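Local coordinates for Mlr7391 protein (Mesorhizobium loti, PDB 3HK4) that is of unproven function but has an NTF2-like, SnoaL-family fold and may bind a small molecule, perhaps acting as a polyketide cyclase, at residues D28-L33 against D95-R100; L99-D104 against G120-K125. One frame throughout, in Å; residues are numbered along the deposited sequence.

Interaction 1 of 2, residues D28-L33 against D95-R100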
ATOM      1  N   ASP A  28     -19.577 -18.306  -0.791  1.00 32.28           N
ATOM      2  CA  ASP A  28     -19.372 -17.774   0.563  1.00 30.58           C
ATOM      3  C   ASP A  28     -18.592 -16.458   0.480  1.00 31.07           C
ATOM      4  O   ASP A  28     -19.003 -15.455   1.038  1.00 31.84           O
ATOM      5  CB  ASP A  28     -18.646 -18.810   1.410  1.00 32.14           C
ATOM      6  CG  ASP A  28     -18.530 -18.424   2.852  1.00 32.00           C
ATOM      7  OD1 ASP A  28     -19.449 -17.787   3.382  1.00 27.96           O
ATOM      8  OD2 ASP A  28     -17.504 -18.781   3.467  1.00 30.22           O
ATOM      9  N   PHE A  29     -17.464 -16.482  -0.212  1.00 28.97           N
ATOM     10  CA  PHE A  29     -16.585 -15.303  -0.377  1.00 26.90           C
ATOM     11  C   PHE A  29     -17.357 -14.127  -0.937  1.00 30.36           C
ATOM     12  O   PHE A  29     -17.241 -13.020  -0.440  1.00 30.23           O
ATOM     13  CB  PHE A  29     -15.425 -15.718  -1.288  1.00 29.37           C
ATOM     14  CG  PHE A  29     -14.406 -14.660  -1.536  1.00 30.27           C
ATOM     15  CD1 PHE A  29     -13.353 -14.505  -0.706  1.00 27.26           C
ATOM     16  CD2 PHE A  29     -14.471 -13.876  -2.674  1.00 30.67           C
ATOM     17  CE1 PHE A  29     -12.385 -13.515  -0.977  1.00 32.21           C
ATOM     18  CE2 PHE A  29     -13.531 -12.895  -2.939  1.00 33.79           C
ATOM     19  CZ  PHE A  29     -12.478 -12.742  -2.081  1.00 31.63           C
ATOM     20  N   THR A  30     -18.183 -14.383  -1.941  1.00 30.85           N
ATOM     21  CA  THR A  30     -18.986 -13.315  -2.576  1.00 31.15           C
ATOM     22  C   THR A  30     -19.987 -12.732  -1.599  1.00 29.89           C
ATOM     23  O   THR A  30     -20.144 -11.521  -1.524  1.00 30.44           O
ATOM     24  CB  THR A  30     -19.690 -13.836  -3.845  1.00 30.23           C
ATOM     25  OG1 THR A  30     -18.674 -14.339  -4.717  1.00 29.09           O
ATOM     26  CG2 THR A  30     -20.499 -12.706  -4.543  1.00 31.72           C
ATOM     27  N   GLU A  31     -20.663 -13.588  -0.856  1.00 29.16           N
ATOM     28  CA  GLU A  31     -21.642 -13.124   0.104  1.00 31.70           C
ATOM     29  C   GLU A  31     -20.970 -12.273   1.172  1.00 29.74           C
ATOM     30  O   GLU A  31     -21.492 -11.254   1.597  1.00 28.17           O
ATOM     31  CB  GLU A  31     -22.393 -14.320   0.716  1.00 33.16           C
ATOM     32  CG  GLU A  31     -23.375 -14.974  -0.266  1.00 36.96           C
ATOM     33  CD  GLU A  31     -24.037 -16.265   0.270  1.00 40.19           C
ATOM     34  OE1 GLU A  31     -23.826 -16.639   1.453  1.00 46.50           O
ATOM     35  OE2 GLU A  31     -24.767 -16.918  -0.516  1.00 51.29           O
ATOM     36  N   LEU A  32     -19.810 -12.720   1.641  1.00 28.09           N
ATOM     37  CA  LEU A  32     -19.070 -11.951   2.597  1.00 28.06           C
ATOM     38  C   LEU A  32     -18.686 -10.579   2.050  1.00 28.75           C
ATOM     39  O   LEU A  32     -18.862  -9.537   2.741  1.00 29.09           O
ATOM     40  CB  LEU A  32     -17.834 -12.767   3.088  1.00 23.98           C
ATOM     41  CG  LEU A  32     -18.104 -13.919   4.020  1.00 26.87           C
ATOM     42  CD1 LEU A  32     -16.812 -14.818   4.179  1.00 23.06           C
ATOM     43  CD2 LEU A  32     -18.554 -13.427   5.361  1.00 33.45           C
ATOM     44  N   LEU A  33     -18.225 -10.520   0.813  1.00 29.41           N
ATOM     45  CA  LEU A  33     -17.896  -9.188   0.219  1.00 30.42           C
ATOM     46  C   LEU A  33     -19.144  -8.334   0.103  1.00 32.50           C
ATOM     47  O   LEU A  33     -19.113  -7.140   0.497  1.00 31.70           O
ATOM     48  CB  LEU A  33     -17.226  -9.280  -1.147  1.00 32.09           C
ATOM     49  CG  LEU A  33     -15.877 -10.015  -1.240  1.00 33.91           C
ATOM     50  CD1 LEU A  33     -15.257  -9.794  -2.642  1.00 31.96           C
ATOM     51  CD2 LEU A  33     -14.911  -9.665  -0.154  1.00 37.77           C
ATOM     52  N   ASP A  95     -10.844 -23.884 -11.634  1.00 37.19           N
ATOM     53  CA  ASP A  95     -10.271 -23.493 -10.324  1.00 37.25           C
ATOM     54  C   ASP A  95     -10.380 -21.997 -10.044  1.00 34.22           C
ATOM     55  O   ASP A  95      -9.703 -21.494  -9.138  1.00 34.88           O
ATOM     56  CB  ASP A  95      -8.764 -23.926 -10.224  1.00 40.61           C
ATOM     57  CG  ASP A  95      -7.822 -23.244 -11.307  1.00 45.89           C
ATOM     58  OD1 ASP A  95      -8.308 -22.718 -12.303  1.00 46.99           O
ATOM     59  OD2 ASP A  95      -6.565 -23.302 -11.202  1.00 51.06           O
ATOM     60  N   GLN A  96     -11.198 -21.283 -10.820  1.00 32.42           N
ATOM     61  CA  GLN A  96     -11.311 -19.861 -10.655  1.00 30.80           C
ATOM     62  C   GLN A  96     -12.720 -19.332 -10.680  1.00 29.81           C
ATOM     63  O   GLN A  96     -13.622 -19.942 -11.218  1.00 29.03           O
ATOM     64  CB  GLN A  96     -10.556 -19.155 -11.776  1.00 28.46           C
ATOM     65  CG  GLN A  96      -9.066 -19.463 -11.911  1.00 29.37           C
ATOM     66  CD  GLN A  96      -8.479 -18.675 -13.069  1.00 34.94           C
ATOM     67  OE1 GLN A  96      -9.122 -18.492 -14.118  1.00 39.08           O
ATOM     68  NE2 GLN A  96      -7.289 -18.206 -12.893  1.00 34.71           N
ATOM     69  N   PHE A  97     -12.872 -18.171 -10.076  1.00 30.73           N
ATOM     70  CA  PHE A  97     -14.108 -17.413 -10.149  1.00 27.67           C
ATOM     71  C   PHE A  97     -13.812 -15.920 -10.312  1.00 29.67           C
ATOM     72  O   PHE A  97     -12.754 -15.442  -9.970  1.00 31.91           O
ATOM     73  CB  PHE A  97     -15.034 -17.672  -8.987  1.00 24.06           C
ATOM     74  CG  PHE A  97     -14.562 -17.131  -7.666  1.00 29.38           C
ATOM     75  CD1 PHE A  97     -13.764 -17.900  -6.857  1.00 24.19           C
ATOM     76  CD2 PHE A  97     -14.954 -15.889  -7.214  1.00 25.87           C
ATOM     77  CE1 PHE A  97     -13.343 -17.428  -5.625  1.00 32.37           C
ATOM     78  CE2 PHE A  97     -14.557 -15.422  -5.999  1.00 30.58           C
ATOM     79  CZ  PHE A  97     -13.734 -16.217  -5.191  1.00 27.86           C
ATOM     80  N   ALA A  98     -14.768 -15.248 -10.943  1.00 27.11           N
ATOM     81  CA  ALA A  98     -14.724 -13.853 -11.246  1.00 25.81           C
ATOM     82  C   ALA A  98     -15.887 -13.149 -10.620  1.00 27.99           C
ATOM     83  O   ALA A  98     -16.998 -13.727 -10.502  1.00 26.75           O
ATOM     84  CB  ALA A  98     -14.792 -13.640 -12.835  1.00 22.38           C
ATOM     85  N   LEU A  99     -15.645 -11.903 -10.244  1.00 29.75           N
ATOM     86  CA  LEU A  99     -16.650 -11.005  -9.708  1.00 30.51           C
ATOM     87  C   LEU A  99     -16.547  -9.684 -10.442  1.00 30.48           C
ATOM     88  O   LEU A  99     -15.492  -9.291 -10.905  1.00 28.83           O
ATOM     89  CB  LEU A  99     -16.429 -10.737  -8.214  1.00 30.78           C
ATOM     90  CG  LEU A  99     -16.561 -11.922  -7.273  1.00 35.47           C
ATOM     91  CD1 LEU A  99     -16.098 -11.570  -5.840  1.00 25.63           C
ATOM     92  CD2 LEU A  99     -18.006 -12.360  -7.302  1.00 30.53           C
ATOM     93  N   ARG A 100     -17.652  -8.999 -10.558  1.00 33.27           N
ATOM     94  CA  ARG A 100     -17.659  -7.688 -11.187  1.00 34.51           C
ATOM     95  C   ARG A 100     -18.086  -6.695 -10.096  1.00 34.69           C
ATOM     96  O   ARG A 100     -19.089  -6.897  -9.433  1.00 32.15           O
ATOM     97  CB  ARG A 100     -18.579  -7.682 -12.400  1.00 38.14           C
ATOM     98  CG  ARG A 100     -18.496  -6.382 -13.271  1.00 43.51           C
ATOM     99  CD  ARG A 100     -19.466  -5.352 -12.781  1.00 56.12           C
ATOM    100  NE  ARG A 100     -19.610  -4.236 -13.693  1.00 59.35           N
ATOM    101  CZ  ARG A 100     -20.290  -4.274 -14.843  1.00 71.78           C
ATOM    102  NH1 ARG A 100     -20.891  -5.387 -15.280  1.00 73.64           N
ATOM    103  NH2 ARG A 100     -20.358  -3.171 -15.577  1.00 69.24           N
TER
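Phe29 of helix 22-34 meets Phe97 and Leu99 of strand 96-107 where the N-terminal helix of the NTF2-like fold covers the curved sheet. The short segments run at 22° to each other with axes 10.6 Å apart, and no hydrogen bond joins them. The tight part is mostly apolar. Phe29 CD2 comes to 3.5 Å from Phe97 CZ; the ring planes stand at 68°, an oblique pairing with centroids 5.5 Å apart. Leu99 CD1 reaches the edge of the Phe29 ring and also touches Leu33 CD1, at 3.8 Å. The CB of Phe29 points toward the strand, and with CG anti to the backbone N (chi1 -178°) the ring comes to lie beside Phe97 CZ and Leu99 CD1; Tyr122 meets it edge-to-face. Cut back to alanine, this position is likely to leave a gap beside Phe97 and Leu99 and Tyr122 without its edge-to-face neighbour. On the loose side, Glu31 and Leu32 are partly exposed and make no contact with the strand segment; Glu31 is salt-bridged to Lys27. Back on the tight side, Thr30 and Leu99 lie alongside each other, running opposite ways. The Thr30 hydroxyl is hydrogen-bonded to Ala26 O, one turn back in the helix, while the same OG1 lies 3.3 Å from Leu99 CD2.

Interaction 2 of 2, residues L99-D104 against G120-K125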
ATOM      1  N   LEU A  99     -15.645 -11.903 -10.244  1.00 29.75           N
ATOM      2  CA  LEU A  99     -16.650 -11.005  -9.708  1.00 30.51           C
ATOM      3  C   LEU A  99     -16.547  -9.684 -10.442  1.00 30.48           C
ATOM      4  O   LEU A  99     -15.492  -9.291 -10.905  1.00 28.83           O
ATOM      5  CB  LEU A  99     -16.429 -10.737  -8.214  1.00 30.78           C
ATOM      6  CG  LEU A  99     -16.561 -11.922  -7.273  1.00 35.47           C
ATOM      7  CD1 LEU A  99     -16.098 -11.570  -5.840  1.00 25.63           C
ATOM      8  CD2 LEU A  99     -18.006 -12.360  -7.302  1.00 30.53           C
ATOM      9  N   ARG A 100     -17.652  -8.999 -10.558  1.00 33.27           N
ATOM     10  CA  ARG A 100     -17.659  -7.688 -11.187  1.00 34.51           C
ATOM     11  C   ARG A 100     -18.086  -6.695 -10.096  1.00 34.69           C
ATOM     12  O   ARG A 100     -19.089  -6.897  -9.433  1.00 32.15           O
ATOM     13  CB  ARG A 100     -18.579  -7.682 -12.400  1.00 38.14           C
ATOM     14  CG  ARG A 100     -18.496  -6.382 -13.271  1.00 43.51           C
ATOM     15  CD  ARG A 100     -19.466  -5.352 -12.781  1.00 56.12           C
ATOM     16  NE  ARG A 100     -19.610  -4.236 -13.693  1.00 59.35           N
ATOM     17  CZ  ARG A 100     -20.290  -4.274 -14.843  1.00 71.78           C
ATOM     18  NH1 ARG A 100     -20.891  -5.387 -15.280  1.00 73.64           N
ATOM     19  NH2 ARG A 100     -20.358  -3.171 -15.577  1.00 69.24           N
ATOM     20  N   PHE A 101     -17.261  -5.667  -9.911  1.00 32.22           N
ATOM     21  CA  PHE A 101     -17.410  -4.651  -8.884  1.00 31.50           C
ATOM     22  C   PHE A 101     -17.702  -3.361  -9.586  1.00 34.97           C
ATOM     23  O   PHE A 101     -16.979  -3.015 -10.499  1.00 34.51           O
ATOM     24  CB  PHE A 101     -16.113  -4.477  -8.142  1.00 32.89           C
ATOM     25  CG  PHE A 101     -15.622  -5.725  -7.458  1.00 29.82           C
ATOM     26  CD1 PHE A 101     -16.126  -6.087  -6.223  1.00 38.57           C
ATOM     27  CD2 PHE A 101     -14.629  -6.493  -8.016  1.00 38.75           C
ATOM     28  CE1 PHE A 101     -15.668  -7.201  -5.560  1.00 39.31           C
ATOM     29  CE2 PHE A 101     -14.166  -7.619  -7.393  1.00 32.67           C
ATOM     30  CZ  PHE A 101     -14.668  -7.983  -6.143  1.00 33.75           C
ATOM     31  N   LYS A 102     -18.782  -2.698  -9.194  1.00 36.74           N
ATOM     32  CA  LYS A 102     -19.160  -1.359  -9.707  1.00 41.25           C
ATOM     33  C   LYS A 102     -19.534  -0.538  -8.470  1.00 40.81           C
ATOM     34  O   LYS A 102     -20.517  -0.834  -7.785  1.00 40.30           O
ATOM     35  CB  LYS A 102     -20.298  -1.396 -10.744  1.00 39.48           C
ATOM     36  CG  LYS A 102     -20.333  -0.114 -11.600  1.00 46.80           C
ATOM     37  CD  LYS A 102     -21.605   0.075 -12.449  1.00 51.32           C
ATOM     38  CE  LYS A 102     -21.625  -0.754 -13.733  1.00 59.48           C
ATOM     39  NZ  LYS A 102     -22.837  -0.391 -14.599  1.00 62.71           N
ATOM     40  N   PHE A 103     -18.720   0.451  -8.146  1.00 41.96           N
ATOM     41  CA  PHE A 103     -18.937   1.288  -6.958  1.00 44.07           C
ATOM     42  C   PHE A 103     -18.422   2.704  -7.143  1.00 43.59           C
ATOM     43  O   PHE A 103     -17.458   2.928  -7.875  1.00 41.99           O
ATOM     44  CB  PHE A 103     -18.242   0.664  -5.741  1.00 46.01           C
ATOM     45  CG  PHE A 103     -16.760   0.443  -5.933  1.00 54.98           C
ATOM     46  CD1 PHE A 103     -16.276  -0.732  -6.536  1.00 63.23           C
ATOM     47  CD2 PHE A 103     -15.834   1.396  -5.517  1.00 56.98           C
ATOM     48  CE1 PHE A 103     -14.877  -0.946  -6.717  1.00 52.35           C
ATOM     49  CE2 PHE A 103     -14.441   1.188  -5.700  1.00 56.28           C
ATOM     50  CZ  PHE A 103     -13.970   0.009  -6.289  1.00 55.01           C
ATOM     51  N   ASP A 104     -19.094   3.659  -6.497  1.00 41.86           N
ATOM     52  CA  ASP A 104     -18.633   5.035  -6.475  1.00 40.30           C
ATOM     53  C   ASP A 104     -17.715   5.143  -5.285  1.00 36.56           C
ATOM     54  O   ASP A 104     -17.970   4.557  -4.243  1.00 36.85           O
ATOM     55  CB  ASP A 104     -19.775   6.074  -6.371  1.00 37.55           C
ATOM     56  CG  ASP A 104     -20.518   6.277  -7.698  1.00 47.64           C
ATOM     57  OD1 ASP A 104     -20.235   5.596  -8.704  1.00 44.16           O
ATOM     58  OD2 ASP A 104     -21.405   7.140  -7.740  1.00 46.71           O
ATOM     59  N   GLY A 120     -12.637  -8.751 -10.948  1.00 31.29           N
ATOM     60  CA  GLY A 120     -11.628  -9.479 -10.144  1.00 28.06           C
ATOM     61  C   GLY A 120     -11.635 -10.969 -10.496  1.00 29.69           C
ATOM     62  O   GLY A 120     -12.699 -11.571 -10.561  1.00 29.18           O
ATOM     63  N   LEU A 121     -10.465 -11.572 -10.683  1.00 29.97           N
ATOM     64  CA  LEU A 121     -10.370 -13.008 -10.970  1.00 29.81           C
ATOM     65  C   LEU A 121      -9.616 -13.689  -9.850  1.00 31.88           C
ATOM     66  O   LEU A 121      -8.494 -13.282  -9.540  1.00 29.08           O
ATOM     67  CB  LEU A 121      -9.647 -13.245 -12.293  1.00 31.29           C
ATOM     68  CG  LEU A 121      -9.589 -14.665 -12.833  1.00 33.19           C
ATOM     69  CD1 LEU A 121     -10.999 -15.158 -13.313  1.00 34.28           C
ATOM     70  CD2 LEU A 121      -8.606 -14.720 -13.985  1.00 32.82           C
ATOM     71  N   TYR A 122     -10.229 -14.723  -9.257  1.00 28.31           N
ATOM     72  CA  TYR A 122      -9.695 -15.349  -8.072  1.00 32.65           C
ATOM     73  C   TYR A 122      -9.335 -16.771  -8.393  1.00 30.16           C
ATOM     74  O   TYR A 122     -10.153 -17.449  -8.912  1.00 28.50           O
ATOM     75  CB  TYR A 122     -10.708 -15.304  -6.938  1.00 33.60           C
ATOM     76  CG  TYR A 122     -11.067 -13.867  -6.560  1.00 30.37           C
ATOM     77  CD1 TYR A 122     -12.089 -13.201  -7.181  1.00 34.67           C
ATOM     78  CD2 TYR A 122     -10.351 -13.199  -5.571  1.00 29.80           C
ATOM     79  CE1 TYR A 122     -12.394 -11.874  -6.860  1.00 33.10           C
ATOM     80  CE2 TYR A 122     -10.635 -11.871  -5.250  1.00 30.54           C
ATOM     81  CZ  TYR A 122     -11.653 -11.224  -5.897  1.00 35.61           C
ATOM     82  OH  TYR A 122     -11.972  -9.927  -5.553  1.00 35.79           O
ATOM     83  N   THR A 123      -8.104 -17.162  -8.126  1.00 29.79           N
ATOM     84  CA  THR A 123      -7.642 -18.549  -8.319  1.00 29.47           C
ATOM     85  C   THR A 123      -7.587 -19.293  -6.974  1.00 30.71           C
ATOM     86  O   THR A 123      -7.015 -18.791  -5.999  1.00 28.00           O
ATOM     87  CB  THR A 123      -6.266 -18.569  -8.887  1.00 30.36           C
ATOM     88  OG1 THR A 123      -6.277 -17.853 -10.115  1.00 29.75           O
ATOM     89  CG2 THR A 123      -5.789 -19.997  -9.116  1.00 28.62           C
ATOM     90  N   VAL A 124      -8.140 -20.507  -6.953  1.00 26.76           N
ATOM     91  CA  VAL A 124      -8.233 -21.314  -5.724  1.00 29.80           C
ATOM     92  C   VAL A 124      -7.400 -22.563  -5.849  1.00 29.43           C
ATOM     93  O   VAL A 124      -7.480 -23.261  -6.855  1.00 32.24           O
ATOM     94  CB  VAL A 124      -9.667 -21.702  -5.475  1.00 26.07           C
ATOM     95  CG1 VAL A 124      -9.829 -22.575  -4.238  1.00 26.98           C
ATOM     96  CG2 VAL A 124     -10.525 -20.389  -5.324  1.00 25.77           C
ATOM     97  N   LYS A 125      -6.606 -22.837  -4.829  1.00 28.76           N
ATOM     98  CA  LYS A 125      -5.765 -24.007  -4.810  1.00 34.67           C
ATOM     99  C   LYS A 125      -5.863 -24.537  -3.382  1.00 33.34           C
ATOM    100  O   LYS A 125      -5.646 -23.809  -2.437  1.00 32.48           O
ATOM    101  CB  LYS A 125      -4.338 -23.632  -5.227  1.00 34.47           C
ATOM    102  CG  LYS A 125      -3.337 -24.763  -5.240  1.00 43.74           C
ATOM    103  CD  LYS A 125      -1.863 -24.243  -5.306  1.00 40.31           C
TER
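Leu99 and Gly120 form an antiparallel hydrogen-bonded pair, their CA atoms 5.3 Å apart, where strands 96-107 and 114-125 of a beta hairpin lie next to each other. Two nearly straight bonds close the pair: Leu99 N to Gly120 O is 3.0 Å and lies in the carbonyl plane, and Gly120 N to Leu99 O is 2.9 Å, the donor tilted 16° out of the plane of the Leu99 carbonyl. The short segments run at 147° and share this one bridge, since 99-104 leads toward the hairpin turn and 120-125 away from it.

The side chains meet on the sheet face that carries Leu99, Phe101 and Tyr122. Phe101 and Tyr122 approach from opposite directions along the strands, over the position of Gly120. Tyr122 OH lies near the plane of the Phe101 ring, at its edge, 3.4 Å from Phe101 CZ. Gly120 N also lies at that edge, 4.0 Å from Phe101 CE2. A side-chain carbon on Gly120 would come very close to this ring, so the missing side chain lets Phe101 lie low beside the backbone. Tyr122 has CG beside the backbone N (chi1 -61°), and its ring lies on the face carrying Leu99 with OH at the Phe101 edge. Leu99 crosses Tyr122 at about a right angle, its CD1 3.9 Å from Tyr122 CE1.

Around this cluster, Leu33 of helix 22-34 touches Leu99 and Phe101, and Val87 of strand 80-93 touches the same two residues. Tyr122 stacks on Phe97 and, toward strand 128-135, packs against Glu132 and Phe134.

From the N terminus, helix 22-34 comes first, and interaction 1 closes a long loop from it to strand 96-107, spanning helices 38-45 and 66-78, the short strands between them and strand 80-93. Interaction 2 begins on the strand where interaction 1 ends, sharing Leu99 and Arg100, and closes the much shorter hairpin loop to strand 114-125. The two loops follow one another along the chain, overlapping only at the shared residues. In space their centres are 6 Å apart: Phe97 O lies 2.7 Å from Tyr122 N, a probable hydrogen bond that continues the strand pairing. Together they tie the N-terminal helix to two neighbouring strands of the sheet.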